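PDB 3SIG: poly(ADP-ribose) glycohydrolase from Thermomonospora curvata, which hydrolyses the ribose–ribose glycosidic bonds of poly(ADP-ribose), releasing ADP-ribose, the ligand bound in this structure. Local coordinates for residues 89-94 with 170-175; 123-128 with 148-153; 176-181 with 225-230. All coordinates share one frame; numbering follows the deposited sequence.

Overall arrangement
Contact 1 joins two neighbouring parallel strands near the middle of the mixed sheet, its centre about 4 Å from that of the chain. Contact 2 is nested within the chain loop that contact 1 closes; their centres are about 10 Å apart, and strand 163-175 lies beside strand 147-157, with Thr174 N 2.9 Å from Ile148 O. Contact 3 follows on in the chain, 176-181 directly after 170-175; its centre lies about 18 Å from that of contact 1 and 23 Å from that of contact 2. Contacts 1 and 3 both touch the bound ADP-ribose through Phe94 and Phe225, whereas the side chain of Leu125 in contact 2 remains about 8 Å from it.

Contact 1 of 3, residues 89-94 with 170-175; sequences VACLNF and VAFLTS. With AR6 ([(2R,3S,4R,5R)-5-(6-aminopurin-9-yl)-3,4-dihydroxy-oxolan-2-yl]methyl [hydroxy-[[(2R,3S,4R,5S)-3,4,5-trihydroxyoxolan-2-yl]methoxy]phosphoryl] hydrogen phosphate), chain B.
Val89 O accepts the first bond from the partner strand, Ala171 N at 2.9 Å. Ala90 turns its methyl group to the face that also carries Leu92, Ala171 and Leu173; its CB meets Leu173 CD1 at 4.0 Å, and helix 189-209 packs on Leu173 from that side. Cys91 bonds through both backbone groups: its N donates to Ala171 O at 2.8 Å, and its O receives Leu173 N. On the opposite face of the sheet, Cys91 CB lies 3.8 Å from Phe172 CD1. With SG beside the backbone N (chi1 -60°), the sulfur sits obliquely to the Phe172 ring, 5.2 Å from its centroid, and reaches Val170 CG2, which itself lies over one face of that ring. These are parallel neighbours in the central mixed sheet of a macrodomain-type fold, in register from Ala90 with Ala171 to Asn93 with Thr174, and the short strand axes are inclined by 32°. Leu92 sends CD1 back over the partner backbone, 3.4 Å from Leu173 O. That same oxygen accepts Asn93 N. Asn93 and Thr174 then run side by side, pointing the same way. Asn93 CG lies anti to the backbone N (chi1 172°), and its ND2 donates to Thr174 OG1 at 3.0 Å, the hydroxyl lying close to the amide plane. ND2 also bonds Glu112 OE2, so two partners fix the amide's rotation; Glu112 binds ADP-ribose through its other carboxylate oxygen. Phe94 ends the segment in the ligand pocket. Its CB lies 3.4 Å from O1B of ADP-ribose, while the ring turns an edge to O5'; Gln111 accepts from Phe94 N and donates to Leu92 O.

Contact 2 of 3, residues 123-128 with 148-153; sequences ASLRAV and IYSPGV
Ser124 OG is held by two hydroxyls, Ser150 OG at 2.6 Å and Thr41 OG1. The bond to Ser150 joins helix 121-125 to strand 147-157 of the macrodomain-type sheet. Ser124 extends its hydroxyl anti to the backbone N (chi1 171°), toward the strand. Around this short polar bridge the contact is otherwise apolar and buried. Ser150 CB also approaches Ser124 OG, at 3.3 Å, and the methyl Leu125 CD2 lies 4.0 Å from Ser150 OG, flanking the hydroxyl pair.

A type I beta turn from Leu125 to Val128, closed by Val128 N bonding to Leu125 O at 3.0 Å, brings Val128 back to the strand. Ile148 therefore meets two side chains of the same turn. Leu125 crosses it obliquely, placing CD2 3.8 Å from Ile148 CG2 and nearly as close to CD1. Val128 approaches tip to tip: its CB faces the end of the isoleucine, and both its methyl groups, CG1 and CG2, lie 4.1 Å from Ile148 CD1. Phe131 and Tyr132 of helix 129-138 also pack on Ile148, extending the apolar layer on this side of the sheet. Along one edge of the strand, backbone bonds from Ile148 to Thr174 and from Ser150 to Phe172 tie it to strand 163-175. The extended chi2 of Ile148 (166°) carries its terminal methyl CD1 to 3.8 Å from Val128 CB.

Contact 3 of 3, residues 176-181 with 225-230; sequences PAPNRR and FGNDPA. With AR6 ([(2R,3S,4R,5R)-5-(6-aminopurin-9-yl)-3,4-dihydroxy-oxolan-2-yl]methyl [hydroxy-[[(2R,3S,4R,5S)-3,4,5-trihydroxyoxolan-2-yl]methoxy]phosphoryl] hydrogen phosphate), chain B.
With CG anti to the backbone N (chi1 -166°), Asn179 lays its amide against the Phe225 ring, whose own CG stands beside its backbone N (chi1 -75°). The planes are stacked 28° apart, Asn179 ND2 lying 3.6 Å from Phe225 CE1. This pairs two loops at the C-terminal side of the sheet in the macrodomain-type fold, and the ring lies between the Asn179 side chain and the ligand: C5D of ADP-ribose is over the centre of the opposite face. Tyr143 OH fixes the amide through ND2, while Asn179 OD1 caps the following helix at Ala182 N. Pro176 CB meets the ring edge.

Phe225 O receives Arg181 N at 3.0 Å. Beside it, Asn227 ND2 donates to Pro178 O at 2.9 Å, with the acceptor near the amide plane; its second partner is Gly221 O. Arg180 stretches past Asn227, its CB 3.6 Å from Asn227 OD1. Arg181 bonds Val224 O and Gly223 O through its guanidinium. Phe225 N donates to O2B of ADP-ribose at 3.0 Å in a nearly straight bond.

Contact 1 of 3, residues 89-94 with 170-175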
loop_
_atom_site.group_PDB
_atom_site.type_symbol
_atom_site.label_atom_id
_atom_site.label_comp_id
_atom_site.label_asym_id
_atom_site.label_seq_id
_atom_site.Cartn_x
_atom_site.Cartn_y
_atom_site.Cartn_z
ATOM N N VAL A 89 5.978 9.422 -5.796
ATOM C CA VAL A 89 4.748 8.682 -6.000
ATOM C C VAL A 89 4.277 8.139 -4.653
ATOM O O VAL A 89 5.111 7.803 -3.795
ATOM C CB VAL A 89 5.036 7.508 -6.968
ATOM C CG1 VAL A 89 3.842 6.578 -7.148
ATOM C CG2 VAL A 89 5.504 8.047 -8.314
ATOM N N ALA A 90 2.973 8.054 -4.440
ATOM C CA ALA A 90 2.408 7.381 -3.250
ATOM C C ALA A 90 1.740 6.092 -3.654
ATOM O O ALA A 90 1.039 6.018 -4.664
ATOM C CB ALA A 90 1.405 8.290 -2.542
ATOM N N CYS A 91 1.928 5.057 -2.840
ATOM C CA CYS A 91 1.386 3.729 -3.047
ATOM C C CYS A 91 0.571 3.252 -1.871
ATOM O O CYS A 91 1.001 3.401 -0.726
ATOM C CB CYS A 91 2.565 2.749 -3.190
ATOM S SG CYS A 91 3.710 3.043 -4.529
ATOM N N LEU A 92 -0.582 2.671 -2.146
ATOM C CA LEU A 92 -1.394 2.038 -1.116
ATOM C C LEU A 92 -0.856 0.646 -0.775
ATOM O O LEU A 92 -0.728 -0.196 -1.668
ATOM C CB LEU A 92 -2.863 1.986 -1.592
ATOM C CG LEU A 92 -3.856 1.255 -0.681
ATOM C CD1 LEU A 92 -3.936 1.891 0.685
ATOM C CD2 LEU A 92 -5.227 1.234 -1.346
ATOM N N ASN A 93 -0.528 0.464 0.502
ATOM C CA ASN A 93 -0.209 -0.819 1.101
ATOM C C ASN A 93 -1.490 -1.472 1.563
ATOM O O ASN A 93 -2.239 -0.876 2.345
ATOM C CB ASN A 93 0.731 -0.561 2.291
ATOM C CG ASN A 93 0.994 -1.802 3.127
ATOM O OD1 ASN A 93 0.821 -2.918 2.666
ATOM N ND2 ASN A 93 1.396 -1.605 4.394
ATOM N N PHE A 94 -1.756 -2.683 1.044
ATOM C CA PHE A 94 -2.973 -3.420 1.368
ATOM C C PHE A 94 -2.714 -4.092 2.719
ATOM O O PHE A 94 -2.349 -5.281 2.847
ATOM C CB PHE A 94 -3.290 -4.469 0.304
ATOM C CG PHE A 94 -3.378 -3.940 -1.120
ATOM C CD1 PHE A 94 -3.579 -2.597 -1.429
ATOM C CD2 PHE A 94 -3.349 -4.844 -2.180
ATOM C CE1 PHE A 94 -3.688 -2.171 -2.743
ATOM C CE2 PHE A 94 -3.444 -4.419 -3.505
ATOM C CZ PHE A 94 -3.604 -3.086 -3.787
ATOM N N VAL A 170 9.490 5.984 -2.537
ATOM C CA VAL A 170 8.054 6.253 -2.659
ATOM C C VAL A 170 7.482 6.508 -1.305
ATOM O O VAL A 170 8.040 6.059 -0.287
ATOM C CB VAL A 170 7.314 5.055 -3.285
ATOM C CG1 VAL A 170 7.978 4.631 -4.606
ATOM C CG2 VAL A 170 7.293 3.855 -2.363
ATOM N N ALA A 171 6.323 7.136 -1.250
ATOM C CA ALA A 171 5.551 7.204 -0.013
ATOM C C ALA A 171 4.591 6.033 0.016
ATOM O O ALA A 171 4.026 5.625 -1.016
ATOM C CB ALA A 171 4.794 8.497 0.080
ATOM N N PHE A 172 4.365 5.506 1.211
ATOM C CA PHE A 172 3.331 4.493 1.420
ATOM C C PHE A 172 2.197 5.025 2.263
ATOM O O PHE A 172 2.409 5.835 3.196
ATOM C CB PHE A 172 3.889 3.211 2.033
ATOM C CG PHE A 172 4.732 2.393 1.080
ATOM C CD1 PHE A 172 4.150 1.635 0.081
ATOM C CD2 PHE A 172 6.117 2.428 1.145
ATOM C CE1 PHE A 172 4.928 0.903 -0.806
ATOM C CE2 PHE A 172 6.908 1.668 0.269
ATOM C CZ PHE A 172 6.303 0.917 -0.703
ATOM N N LEU A 173 1.005 4.533 1.938
ATOM C CA LEU A 173 -0.214 4.780 2.691
ATOM C C LEU A 173 -0.678 3.429 3.175
ATOM O O LEU A 173 -1.019 2.577 2.347
ATOM C CB LEU A 173 -1.271 5.397 1.773
ATOM C CG LEU A 173 -0.807 6.619 0.960
ATOM C CD1 LEU A 173 -1.620 6.890 -0.264
ATOM C CD2 LEU A 173 -0.817 7.801 1.841
ATOM N N THR A 174 -0.705 3.251 4.503
ATOM C CA THR A 174 -1.016 1.964 5.111
ATOM C C THR A 174 -2.373 2.047 5.770
ATOM O O THR A 174 -2.544 2.743 6.773
ATOM C CB THR A 174 0.118 1.577 6.100
ATOM O OG1 THR A 174 1.261 1.226 5.323
ATOM C CG2 THR A 174 -0.182 0.412 6.997
ATOM N N SER A 175 -3.335 1.358 5.163
ATOM C CA SER A 175 -4.714 1.365 5.603
ATOM C C SER A 175 -5.276 -0.016 5.321
ATOM O O SER A 175 -5.222 -0.467 4.184
ATOM C CB SER A 175 -5.493 2.398 4.775
ATOM O OG SER A 175 -6.907 2.299 4.948
HETATM N N1 AR6 B . 0.866 -5.897 -6.681
HETATM C C2 AR6 B . -0.344 -5.604 -7.148
HETATM N N3 AR6 B . -1.477 -6.337 -6.947
HETATM C C4 AR6 B . -1.280 -7.432 -6.177
HETATM C C5 AR6 B . 0.007 -7.789 -5.641
HETATM C C6 AR6 B . 1.050 -6.951 -5.935
HETATM N N6 AR6 B . 2.329 -7.253 -5.466
HETATM N N7 AR6 B . -0.204 -8.987 -4.870
HETATM C C8 AR6 B . -1.452 -9.293 -4.994
HETATM N N9 AR6 B . -2.172 -8.423 -5.759
HETATM P PA AR6 B . -3.814 -8.851 -0.999
HETATM P PB AR6 B . -5.815 -7.774 0.928
HETATM C "C1'" AR6 B . -3.585 -8.371 -6.125
HETATM O O1A AR6 B . -4.478 -10.178 -0.903
HETATM O O1B AR6 B . -6.035 -6.312 1.264
HETATM C C1D AR6 B . -1.588 -9.539 3.714
HETATM O O1D AR6 B . -1.177 -10.687 4.403
HETATM C "C2'" AR6 B . -4.272 -9.720 -6.125
HETATM O "O2'" AR6 B . -5.237 -9.763 -7.138
HETATM O O2A AR6 B . -2.340 -8.772 -0.694
HETATM O O2B AR6 B . -6.954 -8.549 0.358
HETATM C C2D AR6 B . -1.666 -8.435 4.693
HETATM O O2D AR6 B . -0.589 -8.269 5.548
HETATM C "C3'" AR6 B . -4.929 -9.734 -4.793
HETATM O "O3'" AR6 B . -6.087 -10.504 -4.777
HETATM O O3A AR6 B . -4.615 -7.793 -0.122
HETATM C C3D AR6 B . -3.055 -8.449 5.171
HETATM O O3D AR6 B . -3.031 -9.321 6.270
HETATM C "C4'" AR6 B . -5.237 -8.294 -4.502
HETATM O "O4'" AR6 B . -4.331 -7.538 -5.274
HETATM C C4D AR6 B . -3.796 -8.995 4.002
HETATM O O4D AR6 B . -2.890 -9.747 3.208
HETATM C "C5'" AR6 B . -5.169 -7.884 -3.037
HETATM O "O5'" AR6 B . -3.909 -8.226 -2.481
HETATM C C5D AR6 B . -4.480 -7.924 3.153
HETATM O O5D AR6 B . -5.270 -8.575 2.176
#

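Contact 2 of 3, residues 123-128 with 148-153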
loop_
_atom_site.group_PDB
_atom_site.type_symbol
_atom_site.label_atom_id
_atom_site.label_comp_id
_atom_site.label_asym_id
_atom_site.label_seq_id
_atom_site.Cartn_x
_atom_site.Cartn_y
_atom_site.Cartn_z
ATOM N N ALA A 123 10.569 -0.890 8.624
ATOM C CA ALA A 123 11.203 -0.026 9.597
ATOM C C ALA A 123 10.247 1.110 9.980
ATOM O O ALA A 123 10.247 1.542 11.114
ATOM C CB ALA A 123 12.493 0.545 9.064
ATOM N N SER A 124 9.472 1.613 9.013
ATOM C CA SER A 124 8.471 2.627 9.285
ATOM C C SER A 124 7.300 2.092 10.105
ATOM O O SER A 124 6.945 2.636 11.141
ATOM C CB SER A 124 7.996 3.209 7.942
ATOM O OG SER A 124 6.870 4.058 8.125
ATOM N N LEU A 125 6.681 1.019 9.619
ATOM C CA LEU A 125 5.471 0.490 10.263
ATOM C C LEU A 125 5.744 -0.033 11.667
ATOM O O LEU A 125 4.913 0.144 12.573
ATOM C CB LEU A 125 4.826 -0.579 9.419
ATOM C CG LEU A 125 4.476 -0.181 8.005
ATOM C CD1 LEU A 125 3.765 -1.345 7.272
ATOM C CD2 LEU A 125 3.610 1.076 8.024
ATOM N N ARG A 126 6.903 -0.639 11.877
ATOM C CA ARG A 126 7.187 -1.227 13.181
ATOM C C ARG A 126 7.330 -0.134 14.233
ATOM O O ARG A 126 7.201 -0.431 15.429
ATOM C CB ARG A 126 8.442 -2.102 13.141
ATOM C CG ARG A 126 9.715 -1.278 13.242
ATOM C CD ARG A 126 10.752 -1.530 12.235
ATOM N NE ARG A 126 11.610 -2.650 12.540
ATOM C CZ ARG A 126 12.943 -2.651 12.447
ATOM N NH1 ARG A 126 13.641 -1.575 12.098
ATOM N NH2 ARG A 126 13.586 -3.760 12.724
ATOM N N ALA A 127 7.556 1.107 13.807
ATOM C CA ALA A 127 7.677 2.246 14.696
ATOM C C ALA A 127 6.340 2.877 15.096
ATOM O O ALA A 127 6.307 3.901 15.807
ATOM C CB ALA A 127 8.567 3.289 14.066
ATOM N N VAL A 128 5.229 2.289 14.651
ATOM C CA VAL A 128 3.924 2.799 15.008
ATOM C C VAL A 128 3.086 1.763 15.754
ATOM O O VAL A 128 2.031 1.338 15.291
ATOM C CB VAL A 128 3.156 3.309 13.777
ATOM C CG1 VAL A 128 1.972 4.159 14.205
ATOM C CG2 VAL A 128 4.098 4.104 12.828
ATOM N N ILE A 148 -1.337 4.941 8.399
ATOM C CA ILE A 148 0.058 5.320 8.579
ATOM C C ILE A 148 0.590 5.859 7.266
ATOM O O ILE A 148 0.487 5.209 6.207
ATOM C CB ILE A 148 0.919 4.138 9.037
ATOM C CG1 ILE A 148 0.459 3.577 10.397
ATOM C CG2 ILE A 148 2.372 4.542 9.140
ATOM C CD1 ILE A 148 1.041 2.228 10.757
ATOM N N TYR A 149 1.176 7.045 7.354
ATOM C CA TYR A 149 1.806 7.691 6.224
ATOM C C TYR A 149 3.317 7.561 6.399
ATOM O O TYR A 149 3.880 8.010 7.415
ATOM C CB TYR A 149 1.408 9.174 6.131
ATOM C CG TYR A 149 2.155 9.904 5.022
ATOM C CD1 TYR A 149 1.879 9.654 3.691
ATOM C CD2 TYR A 149 3.138 10.775 5.347
ATOM C CE1 TYR A 149 2.578 10.309 2.675
ATOM C CE2 TYR A 149 3.852 11.432 4.353
ATOM C CZ TYR A 149 3.559 11.166 3.027
ATOM O OH TYR A 149 4.285 11.818 2.033
ATOM N N SER A 150 3.957 6.980 5.396
ATOM C CA SER A 150 5.414 6.711 5.408
ATOM C C SER A 150 6.079 7.403 4.221
ATOM O O SER A 150 6.007 6.923 3.107
ATOM C CB SER A 150 5.665 5.203 5.327
ATOM O OG SER A 150 4.971 4.486 6.336
ATOM N N PRO A 151 6.735 8.540 4.460
ATOM C CA PRO A 151 7.312 9.319 3.347
ATOM C C PRO A 151 8.673 8.806 2.933
ATOM O O PRO A 151 9.473 8.386 3.781
ATOM C CB PRO A 151 7.469 10.722 3.930
ATOM C CG PRO A 151 7.721 10.483 5.401
ATOM C CD PRO A 151 6.875 9.233 5.748
ATOM N N GLY A 152 8.980 8.834 1.646
ATOM C CA GLY A 152 10.350 8.620 1.221
ATOM C C GLY A 152 10.945 7.277 1.591
ATOM O O GLY A 152 12.132 7.164 1.853
ATOM N N VAL A 153 10.150 6.216 1.563
ATOM C CA VAL A 153 10.640 4.891 1.894
ATOM C C VAL A 153 11.483 4.390 0.727
ATOM O O VAL A 153 11.017 4.314 -0.421
ATOM C CB VAL A 153 9.471 3.920 2.134
ATOM C CG1 VAL A 153 9.991 2.533 2.391
ATOM C CG2 VAL A 153 8.632 4.409 3.308
#

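Contact 3 of 3, residues 176-181 with 225-230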
loop_
_atom_site.group_PDB
_atom_site.type_symbol
_atom_site.label_atom_id
_atom_site.label_comp_id
_atom_site.label_asym_id
_atom_site.label_seq_id
_atom_site.Cartn_x
_atom_site.Cartn_y
_atom_site.Cartn_z
ATOM N N PRO A 176 -5.818 -0.711 6.344
ATOM C CA PRO A 176 -6.368 -2.045 6.078
ATOM C C PRO A 176 -7.784 -1.962 5.557
ATOM O O PRO A 176 -8.634 -1.260 6.102
ATOM C CB PRO A 176 -6.377 -2.684 7.471
ATOM C CG PRO A 176 -6.620 -1.520 8.383
ATOM C CD PRO A 176 -5.931 -0.339 7.759
ATOM N N ALA A 177 -8.056 -2.683 4.484
ATOM C CA ALA A 177 -9.430 -2.843 4.020
ATOM C C ALA A 177 -10.165 -3.665 5.078
ATOM O O ALA A 177 -9.549 -4.449 5.811
ATOM C CB ALA A 177 -9.475 -3.555 2.670
ATOM N N PRO A 178 -11.497 -3.538 5.147
ATOM C CA PRO A 178 -12.243 -4.427 6.043
ATOM C C PRO A 178 -11.995 -5.879 5.657
ATOM O O PRO A 178 -11.890 -6.227 4.478
ATOM C CB PRO A 178 -13.688 -4.012 5.815
ATOM C CG PRO A 178 -13.710 -3.341 4.491
ATOM C CD PRO A 178 -12.383 -2.645 4.381
ATOM N N ASN A 179 -11.917 -6.747 6.646
ATOM C CA ASN A 179 -11.726 -8.165 6.429
ATOM C C ASN A 179 -13.090 -8.809 6.172
ATOM O O ASN A 179 -13.739 -9.388 7.070
ATOM C CB ASN A 179 -11.045 -8.782 7.642
ATOM C CG ASN A 179 -10.499 -10.160 7.375
ATOM O OD1 ASN A 179 -10.994 -10.892 6.529
ATOM N ND2 ASN A 179 -9.420 -10.493 8.061
ATOM N N ARG A 180 -13.520 -8.704 4.929
ATOM C CA ARG A 180 -14.828 -9.237 4.539
ATOM C C ARG A 180 -14.904 -10.740 4.701
ATOM O O ARG A 180 -15.973 -11.302 4.968
ATOM C CB ARG A 180 -15.154 -8.822 3.104
ATOM C CG ARG A 180 -16.600 -9.159 2.735
ATOM C CD ARG A 180 -16.990 -8.742 1.351
ATOM N NE ARG A 180 -18.356 -9.189 1.066
ATOM C CZ ARG A 180 -19.454 -8.496 1.358
ATOM N NH1 ARG A 180 -19.359 -7.311 1.932
ATOM N NH2 ARG A 180 -20.652 -8.983 1.065
ATOM N N ARG A 181 -13.785 -11.419 4.529
ATOM C CA ARG A 181 -13.750 -12.859 4.694
ATOM C C ARG A 181 -14.143 -13.232 6.119
ATOM O O ARG A 181 -14.913 -14.166 6.350
ATOM C CB ARG A 181 -12.367 -13.375 4.346
ATOM C CG ARG A 181 -12.250 -14.872 4.326
ATOM C CD ARG A 181 -10.859 -15.314 3.876
ATOM N NE ARG A 181 -10.510 -14.784 2.557
ATOM C CZ ARG A 181 -10.741 -15.405 1.400
ATOM N NH1 ARG A 181 -11.326 -16.596 1.375
ATOM N NH2 ARG A 181 -10.381 -14.832 0.260
ATOM N N PHE A 225 -8.257 -10.569 2.216
ATOM C CA PHE A 225 -9.437 -10.043 2.928
ATOM C C PHE A 225 -10.792 -10.256 2.237
ATOM O O PHE A 225 -11.820 -9.921 2.798
ATOM C CB PHE A 225 -9.235 -8.563 3.228
ATOM C CG PHE A 225 -8.259 -8.262 4.352
ATOM C CD1 PHE A 225 -7.687 -9.270 5.124
ATOM C CD2 PHE A 225 -7.935 -6.962 4.626
ATOM C CE1 PHE A 225 -6.793 -8.940 6.153
ATOM C CE2 PHE A 225 -7.069 -6.629 5.652
ATOM C CZ PHE A 225 -6.504 -7.620 6.426
ATOM N N GLY A 226 -10.805 -10.848 1.060
ATOM C CA GLY A 226 -12.039 -11.380 0.503
ATOM C C GLY A 226 -13.084 -10.375 0.072
ATOM O O GLY A 226 -14.256 -10.716 -0.034
ATOM N N ASN A 227 -12.698 -9.135 -0.191
ATOM C CA ASN A 227 -13.649 -8.178 -0.739
ATOM C C ASN A 227 -13.966 -8.448 -2.204
ATOM O O ASN A 227 -13.210 -9.098 -2.920
ATOM C CB ASN A 227 -13.154 -6.726 -0.568
ATOM C CG ASN A 227 -13.291 -6.234 0.855
ATOM O OD1 ASN A 227 -14.366 -5.791 1.245
ATOM N ND2 ASN A 227 -12.247 -6.364 1.653
ATOM N N ASP A 228 -15.115 -7.936 -2.637
ATOM C CA ASP A 228 -15.568 -8.059 -4.013
ATOM C C ASP A 228 -14.838 -7.044 -4.902
ATOM O O ASP A 228 -14.962 -5.837 -4.705
ATOM C CB ASP A 228 -17.074 -7.773 -4.015
ATOM C CG ASP A 228 -17.694 -7.817 -5.393
ATOM O OD1 ASP A 228 -16.982 -7.980 -6.395
ATOM O OD2 ASP A 228 -18.932 -7.653 -5.460
ATOM N N PRO A 229 -14.054 -7.508 -5.885
ATOM C CA PRO A 229 -13.316 -6.503 -6.655
ATOM C C PRO A 229 -14.188 -5.520 -7.434
ATOM O O PRO A 229 -13.767 -4.386 -7.653
ATOM C CB PRO A 229 -12.410 -7.322 -7.575
ATOM C CG PRO A 229 -12.881 -8.693 -7.498
ATOM C CD PRO A 229 -13.770 -8.883 -6.323
ATOM N N ALA A 230 -15.359 -5.932 -7.867
ATOM C CA ALA A 230 -16.249 -4.963 -8.505
ATOM C C ALA A 230 -16.643 -3.848 -7.537
ATOM O O ALA A 230 -16.693 -2.682 -7.917
ATOM C CB ALA A 230 -17.499 -5.649 -9.096
HETATM N N1 AR6 B . 0.866 -5.897 -6.681
HETATM C C2 AR6 B . -0.344 -5.604 -7.148
HETATM N N3 AR6 B . -1.477 -6.337 -6.947
HETATM C C4 AR6 B . -1.280 -7.432 -6.177
HETATM C C5 AR6 B . 0.007 -7.789 -5.641
HETATM C C6 AR6 B . 1.050 -6.951 -5.935
HETATM N N6 AR6 B . 2.329 -7.253 -5.466
HETATM N N7 AR6 B . -0.204 -8.987 -4.870
HETATM C C8 AR6 B . -1.452 -9.293 -4.994
HETATM N N9 AR6 B . -2.172 -8.423 -5.759
HETATM P PA AR6 B . -3.814 -8.851 -0.999
HETATM P PB AR6 B . -5.815 -7.774 0.928
HETATM C "C1'" AR6 B . -3.585 -8.371 -6.125
HETATM O O1A AR6 B . -4.478 -10.178 -0.903
HETATM O O1B AR6 B . -6.035 -6.312 1.264
HETATM C C1D AR6 B . -1.588 -9.539 3.714
HETATM O O1D AR6 B . -1.177 -10.687 4.403
HETATM C "C2'" AR6 B . -4.272 -9.720 -6.125
HETATM O "O2'" AR6 B . -5.237 -9.763 -7.138
HETATM O O2A AR6 B . -2.340 -8.772 -0.694
HETATM O O2B AR6 B . -6.954 -8.549 0.358
HETATM C C2D AR6 B . -1.666 -8.435 4.693
HETATM O O2D AR6 B . -0.589 -8.269 5.548
HETATM C "C3'" AR6 B . -4.929 -9.734 -4.793
HETATM O "O3'" AR6 B . -6.087 -10.504 -4.777
HETATM O O3A AR6 B . -4.615 -7.793 -0.122
HETATM C C3D AR6 B . -3.055 -8.449 5.171
HETATM O O3D AR6 B . -3.031 -9.321 6.270
HETATM C "C4'" AR6 B . -5.237 -8.294 -4.502
HETATM O "O4'" AR6 B . -4.331 -7.538 -5.274
HETATM C C4D AR6 B . -3.796 -8.995 4.002
HETATM O O4D AR6 B . -2.890 -9.747 3.208
HETATM C "C5'" AR6 B . -5.169 -7.884 -3.037
HETATM O "O5'" AR6 B . -3.909 -8.226 -2.481
HETATM C C5D AR6 B . -4.480 -7.924 3.153
HETATM O O5D AR6 B . -5.270 -8.575 2.176
#